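Local coordinates for exported protein (Bacteroides fragilis, PDB 3MSW) that is of unknown function, a probably exported protein of the DUF3836 family that folds as a single-layer antiparallel sheet of beta-hairpin repeats, at residues 95-100 with 124-129; 58-61 with 66-69. One frame throughout, in Å; residues are numbered along the deposited sequence. Where two conformers were deposited one is given.

Interaction 1 (95-100 with 124-129); sequences FDLSKK and NQWILE
Trp-126 reaches from the outermost strand 125-133 across the intervening strand 111-120 to Leu-97 and Lys-100 on strand 94-105, a next-but-one strand contact in a single-layer antiparallel beta sheet. The two strands run in roughly the same direction, their axes 32° apart and 8.3 Å at closest approach, so they are not paired directly and the Trp-126 side chain bridges them. The tight part surrounds the six-membered ring of the indole. Lys-100 CB sits over one face, 3.6 Å from the centroid of that ring and only 9° off its normal, a CH-pi contact. With CG anti to the backbone N (chi1 -175°) and the chain extended, the lysine carries CD along to the pyrrole part of the indole, 3.8 Å from Trp-126 CE2. The far rim meets main chain just as closely: Trp-126 CZ3 lies 3.6 Å from Lys-99 C, and Ser-98 O stands near the ring plane at the edge. Ser-98 and Lys-99 form a classic beta bulge opposite Tyr-85. On the looser, solvent-exposed side Leu-97 crosses the indole at about a right angle: its CB is 4.0 Å from Trp-126 CH2, while CD1 and CD2 both stand near Trp-126 CZ2.

Interaction 2 (58-61 with 66-69); sequences AWNI and WETE
Trp-59 and Trp-66 meet edge-to-face on one side of the beta hairpin formed by strands 51-60 and 65-77. Their planes stand 80° apart, and the benzo edge of Trp-59 is directed at the face of Trp-66, with Trp-59 CE3 3.5 Å from Trp-66 CD2 and over the centre of the indole. Different first torsions help to set the T: Trp-59 has CG anti to the backbone N (chi1 -169°), whereas Trp-66 has it anti to the carbonyl carbon. The two residues are a non-hydrogen-bonded antiparallel pair, and Pro-37 of strand 35-46 packs against both. Next to them, Ala-58 and Glu-67 form a hydrogen-bonded pair, Ala-58 N to Glu-67 O and Glu-67 N to Ala-58 O each spanning 2.9 Å. Near the turn, in the Glu-67 conformer given, Asn-60 ND2 donates to Glu-67 OE1 from the syn side, 25° out of the carboxylate plane; the 2.6 Å length is doubtful. The same conformer puts Glu-67 OE2 in a salt bridge with Lys-63, while Asn-60 OD1 accepts from the backbone N of Phe-62 and Lys-63. The amide is then bonded through both nitrogen and oxygen, and nearby Lys-63 would probably favour a charged Glu-67.

In the fold
Both contacts belong to the same nine-stranded antiparallel sheet, whose strands follow one another in chain order. Interaction 2 pairs neighbouring strands within a hairpin, by backbone bonds as well as side chains; interaction 1 spans strands 94-105 and 125-133 across strand 111-120 and relies on the Trp-126 side chain, which meets both side chains and main chain of 94-105. Their centres lie 23 Å apart, and both segments of interaction 2 precede those of interaction 1 in the sequence. They nevertheless touch by packing: Phe-95 CZ is 3.4 Å from Thr-68 CG2, across strand 80-89. Phe-95 also meets Trp-88 of that strand edge-to-face, and Glu-69 pairs with Trp-88 through the backbone, so strand 80-89 connects the two regions.

Interaction 1 (95-100 with 124-129)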
ATOM      1  N   PHE A  95      -1.810  14.655  -1.000  1.00 39.29           N
ATOM      2  CA  PHE A  95      -1.770  13.449  -0.175  1.00 36.23           C
ATOM      3  C   PHE A  95      -1.458  13.775   1.281  1.00 41.67           C
ATOM      4  O   PHE A  95      -0.402  14.350   1.562  1.00 43.98           O
ATOM      5  CB  PHE A  95      -0.698  12.485  -0.711  1.00 35.48           C
ATOM      6  CG  PHE A  95      -1.091  11.684  -1.920  1.00 34.83           C
ATOM      7  CD1 PHE A  95      -1.961  10.602  -1.808  1.00 35.67           C
ATOM      8  CD2 PHE A  95      -0.541  11.965  -3.166  1.00 35.65           C
ATOM      9  CE1 PHE A  95      -2.324   9.858  -2.932  1.00 35.70           C
ATOM     10  CE2 PHE A  95      -0.907  11.224  -4.287  1.00 37.20           C
ATOM     11  CZ  PHE A  95      -1.785  10.167  -4.160  1.00 34.63           C
ATOM     12  N   ASP A  96      -2.326  13.342   2.214  1.00 36.32           N
ATOM     13  CA  ASP A  96      -2.092  13.494   3.648  1.00 35.00           C
ATOM     14  C   ASP A  96      -1.377  12.244   4.202  1.00 35.20           C
ATOM     15  O   ASP A  96      -1.891  11.133   4.054  1.00 31.76           O
ATOM     16  CB  ASP A  96      -3.416  13.691   4.405  1.00 37.40           C
ATOM     17  CG  ASP A  96      -4.135  15.011   4.176  1.00 43.44           C
ATOM     18  OD1 ASP A  96      -3.493  15.962   3.667  1.00 44.64           O
ATOM     19  OD2 ASP A  96      -5.328  15.099   4.524  1.00 45.23           O
ATOM     20  N   LEU A  97      -0.217  12.432   4.872  1.00 31.33           N
ATOM     21  CA  LEU A  97       0.534  11.342   5.514  1.00 30.26           C
ATOM     22  C   LEU A  97      -0.386  10.717   6.569  1.00 31.81           C
ATOM     23  O   LEU A  97      -1.028  11.458   7.294  1.00 33.51           O
ATOM     24  CB  LEU A  97       1.826  11.900   6.160  1.00 31.42           C
ATOM     25  CG  LEU A  97       3.073  12.000   5.262  1.00 36.69           C
ATOM     26  CD1 LEU A  97       4.202  12.708   5.982  1.00 37.88           C
ATOM     27  CD2 LEU A  97       3.566  10.625   4.827  1.00 36.01           C
ATOM     28  N   SER A  98      -0.566   9.381   6.570  1.00 25.87           N
ATOM     29  CA  SER A  98      -1.506   8.754   7.499  1.00 26.01           C
ATOM     30  C   SER A  98      -0.851   7.718   8.437  1.00 27.42           C
ATOM     31  O   SER A  98      -1.028   7.787   9.665  1.00 26.22           O
ATOM     32  CB  SER A  98      -2.678   8.148   6.726  1.00 29.40           C
ATOM     33  OG  SER A  98      -3.546   7.337   7.504  1.00 33.29           O
ATOM     34  N   LYS A  99      -0.138   6.740   7.856  1.00 23.21           N
ATOM     35  CA  LYS A  99       0.515   5.663   8.613  1.00 21.53           C
ATOM     36  C   LYS A  99       1.968   5.505   8.201  1.00 24.53           C
ATOM     37  O   LYS A  99       2.319   5.738   7.039  1.00 24.39           O
ATOM     38  CB  LYS A  99      -0.221   4.307   8.431  1.00 22.98           C
ATOM     39  CG  LYS A  99      -1.710   4.286   8.854  1.00 28.29           C
ATOM     40  CD  LYS A  99      -1.941   4.298  10.405  1.00 34.05           C
ATOM     41  CE  LYS A  99      -1.127   3.316  11.274  1.00 40.23           C
ATOM     42  NZ  LYS A  99      -1.648   1.916  11.277  1.00 40.62           N
ATOM     43  N   LYS A 100       2.815   5.096   9.149  1.00 21.02           N
ATOM     44  CA  LYS A 100       4.224   4.833   8.851  1.00 20.53           C
ATOM     45  C   LYS A 100       4.639   3.547   9.515  1.00 24.79           C
ATOM     46  O   LYS A 100       4.284   3.307  10.682  1.00 23.92           O
ATOM     47  CB  LYS A 100       5.120   6.002   9.267  1.00 23.51           C
ATOM     48  CG  LYS A 100       6.588   5.829   8.864  1.00 30.44           C
ATOM     49  CD  LYS A 100       7.448   6.959   9.382  1.00 39.74           C
ATOM     50  CE  LYS A 100       8.723   7.099   8.578  1.00 51.12           C
ATOM     51  NZ  LYS A 100       9.645   8.087   9.198  1.00 60.35           N
ATOM     52  N   ASN A 124       1.073  17.441  13.494  1.00 49.99           N
ATOM     53  CA  ASN A 124       1.929  17.070  12.357  0.50 48.22           C
ATOM     54  C   ASN A 124       3.113  16.176  12.803  1.00 49.28           C
ATOM     55  O   ASN A 124       4.195  16.212  12.205  1.00 48.98           O
ATOM     56  CB  ASN A 124       2.363  18.316  11.544  0.50 51.10           C
ATOM     57  CG  ASN A 124       3.037  18.028  10.224  0.50 72.43           C
ATOM     58  OD1 ASN A 124       2.503  17.328   9.356  0.50 68.60           O
ATOM     59  ND2 ASN A 124       4.231  18.570  10.048  0.50 63.56           N
ATOM     60  N   GLN A 125       2.892  15.367  13.858  1.00 42.20           N
ATOM     61  CA  GLN A 125       3.901  14.463  14.406  0.50 40.16           C
ATOM     62  C   GLN A 125       3.364  13.046  14.445  1.00 40.06           C
ATOM     63  O   GLN A 125       2.171  12.850  14.673  1.00 38.10           O
ATOM     64  CB  GLN A 125       4.340  14.922  15.810  0.50 42.86           C
ATOM     65  CG  GLN A 125       5.219  16.183  15.788  0.50 58.25           C
ATOM     66  CD  GLN A 125       5.489  16.807  17.141  0.50 76.91           C
ATOM     67  OE1 GLN A 125       4.949  16.410  18.182  0.50 69.75           O
ATOM     68  NE2 GLN A 125       6.330  17.830  17.144  0.50 73.15           N
ATOM     69  N   TRP A 126       4.243  12.061  14.214  1.00 33.95           N
ATOM     70  CA  TRP A 126       3.894  10.639  14.230  1.00 31.39           C
ATOM     71  C   TRP A 126       3.662  10.174  15.657  1.00 35.60           C
ATOM     72  O   TRP A 126       4.422  10.543  16.556  1.00 38.25           O
ATOM     73  CB  TRP A 126       5.017   9.802  13.607  1.00 28.41           C
ATOM     74  CG  TRP A 126       5.247  10.029  12.142  1.00 28.31           C
ATOM     75  CD1 TRP A 126       6.362  10.566  11.564  1.00 31.28           C
ATOM     76  CD2 TRP A 126       4.403   9.600  11.060  1.00 27.00           C
ATOM     77  NE1 TRP A 126       6.234  10.561  10.194  1.00 29.35           N
ATOM     78  CE2 TRP A 126       5.060   9.939   9.856  1.00 30.01           C
ATOM     79  CE3 TRP A 126       3.144   8.978  10.993  1.00 27.65           C
ATOM     80  CZ2 TRP A 126       4.492   9.698   8.598  1.00 28.78           C
ATOM     81  CZ3 TRP A 126       2.591   8.720   9.753  1.00 28.25           C
ATOM     82  CH2 TRP A 126       3.257   9.086   8.570  1.00 28.84           C
ATOM     83  N   ILE A 127       2.616   9.369  15.863  1.00 28.71           N
ATOM     84  CA  ILE A 127       2.272   8.788  17.157  1.00 27.68           C
ATOM     85  C   ILE A 127       2.672   7.336  17.086  1.00 26.48           C
ATOM     86  O   ILE A 127       2.214   6.643  16.193  1.00 22.43           O
ATOM     87  CB  ILE A 127       0.751   8.903  17.485  1.00 31.50           C
ATOM     88  CG1 ILE A 127       0.278  10.340  17.614  1.00 33.86           C
ATOM     89  CG2 ILE A 127       0.405   8.111  18.760  1.00 30.73           C
ATOM     90  CD1 ILE A 127      -1.319  10.457  17.392  1.00 47.60           C
ATOM     91  N   LEU A 128       3.441   6.837  18.064  1.00 25.22           N
ATOM     92  CA  LEU A 128       3.801   5.432  18.056  1.00 24.11           C
ATOM     93  C   LEU A 128       2.577   4.580  18.432  1.00 28.38           C
ATOM     94  O   LEU A 128       1.963   4.827  19.451  1.00 28.57           O
ATOM     95  CB  LEU A 128       4.969   5.160  19.035  1.00 23.50           C
ATOM     96  CG  LEU A 128       5.421   3.725  19.127  1.00 26.65           C
ATOM     97  CD1 LEU A 128       6.208   3.313  17.869  1.00 26.76           C
ATOM     98  CD2 LEU A 128       6.306   3.516  20.381  1.00 25.95           C
ATOM     99  N   GLU A 129       2.271   3.552  17.619  1.00 26.26           N
ATOM    100  CA  GLU A 129       1.128   2.658  17.836  1.00 26.83           C
ATOM    101  C   GLU A 129       1.584   1.260  18.189  1.00 30.70           C
ATOM    102  O   GLU A 129       0.887   0.552  18.912  1.00 30.16           O
ATOM    103  CB  GLU A 129       0.236   2.608  16.572  1.00 27.20           C
ATOM    104  CG  GLU A 129      -0.334   3.957  16.175  1.00 33.78           C
ATOM    105  CD  GLU A 129      -1.563   4.390  16.937  1.00 57.26           C
ATOM    106  OE1 GLU A 129      -2.612   3.725  16.789  1.00 72.11           O
ATOM    107  OE2 GLU A 129      -1.493   5.426  17.635  1.00 44.28           O
TER

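Interaction 2 (58-61 with 66-69)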
ATOM      1  N   ALA A  58      -9.340   3.990  -7.039  1.00 26.53           N
ATOM      2  CA  ALA A  58     -10.609   3.335  -6.788  1.00 25.80           C
ATOM      3  C   ALA A  58     -11.525   3.675  -7.971  1.00 29.78           C
ATOM      4  O   ALA A  58     -11.473   4.795  -8.502  1.00 27.97           O
ATOM      5  CB  ALA A  58     -11.207   3.853  -5.484  1.00 27.03           C
ATOM      6  N   TRP A  59     -12.355   2.707  -8.391  1.00 28.79           N
ATOM      7  CA  TRP A  59     -13.309   2.932  -9.476  1.00 30.23           C
ATOM      8  C   TRP A  59     -14.451   3.793  -8.988  1.00 34.95           C
ATOM      9  O   TRP A  59     -15.148   3.424  -8.028  1.00 35.35           O
ATOM     10  CB  TRP A  59     -13.854   1.620 -10.056  1.00 29.53           C
ATOM     11  CG  TRP A  59     -14.631   1.825 -11.331  1.00 31.91           C
ATOM     12  CD1 TRP A  59     -15.985   1.732 -11.492  1.00 35.67           C
ATOM     13  CD2 TRP A  59     -14.097   2.193 -12.616  1.00 32.16           C
ATOM     14  NE1 TRP A  59     -16.327   1.996 -12.802  1.00 36.06           N
ATOM     15  CE2 TRP A  59     -15.184   2.265 -13.518  1.00 37.45           C
ATOM     16  CE3 TRP A  59     -12.798   2.447 -13.098  1.00 33.43           C
ATOM     17  CZ2 TRP A  59     -15.013   2.566 -14.877  1.00 37.32           C
ATOM     18  CZ3 TRP A  59     -12.636   2.778 -14.439  1.00 35.75           C
ATOM     19  CH2 TRP A  59     -13.739   2.851 -15.307  1.00 37.13           C
ATOM     20  N   ASN A  60     -14.642   4.955  -9.640  1.00 31.67           N
ATOM     21  CA  ASN A  60     -15.734   5.858  -9.291  1.00 32.86           C
ATOM     22  C   ASN A  60     -16.945   5.421 -10.138  1.00 35.48           C
ATOM     23  O   ASN A  60     -16.932   5.602 -11.350  1.00 34.80           O
ATOM     24  CB  ASN A  60     -15.362   7.337  -9.549  1.00 32.13           C
ATOM     25  CG  ASN A  60     -16.457   8.313  -9.171  1.00 42.28           C
ATOM     26  OD1 ASN A  60     -17.626   8.123  -9.472  1.00 34.67           O
ATOM     27  ND2 ASN A  60     -16.111   9.380  -8.500  1.00 37.49           N
ATOM     28  N   ILE A  61     -17.953   4.816  -9.507  1.00 32.12           N
ATOM     29  CA  ILE A  61     -19.145   4.283 -10.199  1.00 33.70           C
ATOM     30  C   ILE A  61     -20.044   5.358 -10.796  1.00 41.50           C
ATOM     31  O   ILE A  61     -20.873   5.046 -11.661  1.00 42.15           O
ATOM     32  CB  ILE A  61     -19.938   3.275  -9.311  1.00 36.68           C
ATOM     33  CG1 ILE A  61     -20.597   3.991  -8.093  1.00 37.60           C
ATOM     34  CG2 ILE A  61     -19.028   2.098  -8.886  1.00 36.03           C
ATOM     35  CD1 ILE A  61     -21.600   3.199  -7.312  1.00 38.85           C
ATOM     36  N   TRP A  66     -11.279   6.216 -12.969  1.00 27.72           N
ATOM     37  CA  TRP A  66     -10.458   5.926 -11.796  1.00 28.02           C
ATOM     38  C   TRP A  66     -10.247   7.231 -11.039  1.00 33.76           C
ATOM     39  O   TRP A  66     -10.161   8.297 -11.653  1.00 35.93           O
ATOM     40  CB  TRP A  66      -9.067   5.387 -12.208  1.00 26.43           C
ATOM     41  CG  TRP A  66      -9.098   4.032 -12.844  1.00 27.25           C
ATOM     42  CD1 TRP A  66      -8.907   3.740 -14.161  1.00 30.35           C
ATOM     43  CD2 TRP A  66      -9.410   2.788 -12.198  1.00 26.83           C
ATOM     44  NE1 TRP A  66      -8.965   2.376 -14.356  1.00 29.91           N
ATOM     45  CE2 TRP A  66      -9.304   1.770 -13.175  1.00 31.02           C
ATOM     46  CE3 TRP A  66      -9.692   2.424 -10.871  1.00 27.42           C
ATOM     47  CZ2 TRP A  66      -9.542   0.424 -12.884  1.00 29.71           C
ATOM     48  CZ3 TRP A  66      -9.954   1.094 -10.589  1.00 28.69           C
ATOM     49  CH2 TRP A  66      -9.871   0.109 -11.585  1.00 29.31           C
ATOM     50  N   GLU A  67     -10.164   7.138  -9.717  1.00 28.20           N
ATOM     51  CA  GLU A  67      -9.882   8.277  -8.853  0.50 28.36           C
ATOM     52  C   GLU A  67      -8.793   7.911  -7.878  1.00 30.37           C
ATOM     53  O   GLU A  67      -8.790   6.789  -7.372  1.00 28.43           O
ATOM     54  CB  GLU A  67     -11.116   8.707  -8.085  0.50 30.80           C
ATOM     55  CG  GLU A  67     -11.454  10.161  -8.327  0.50 41.11           C
ATOM     56  CD  GLU A  67     -12.940  10.403  -8.444  0.50 49.49           C
ATOM     57  OE1 GLU A  67     -13.689   9.886  -7.587  0.50 34.72           O
ATOM     58  OE2 GLU A  67     -13.358  11.094  -9.398  0.50 49.89           O
ATOM     59  N   THR A  68      -7.875   8.863  -7.625  1.00 27.23           N
ATOM     60  CA  THR A  68      -6.737   8.732  -6.719  1.00 26.67           C
ATOM     61  C   THR A  68      -7.281   8.432  -5.306  1.00 30.75           C
ATOM     62  O   THR A  68      -8.166   9.152  -4.808  1.00 30.65           O
ATOM     63  CB  THR A  68      -5.927  10.043  -6.735  1.00 35.44           C
ATOM     64  OG1 THR A  68      -5.650  10.449  -8.077  1.00 38.49           O
ATOM     65  CG2 THR A  68      -4.654   9.939  -5.968  1.00 28.45           C
ATOM     66  N   GLU A  69      -6.792   7.357  -4.699  1.00 25.81           N
ATOM     67  CA  GLU A  69      -7.222   6.953  -3.361  1.00 26.35           C
ATOM     68  C   GLU A  69      -6.087   7.114  -2.344  1.00 29.10           C
ATOM     69  O   GLU A  69      -6.272   7.736  -1.288  1.00 27.74           O
ATOM     70  CB  GLU A  69      -7.751   5.502  -3.384  1.00 27.62           C
ATOM     71  CG  GLU A  69      -8.042   4.934  -1.994  1.00 35.61           C
ATOM     72  CD  GLU A  69      -8.706   3.573  -1.935  1.00 43.22           C
ATOM     73  OE1 GLU A  69      -9.783   3.408  -2.542  1.00 42.48           O
ATOM     74  OE2 GLU A  69      -8.209   2.704  -1.188  1.00 51.32           O
TER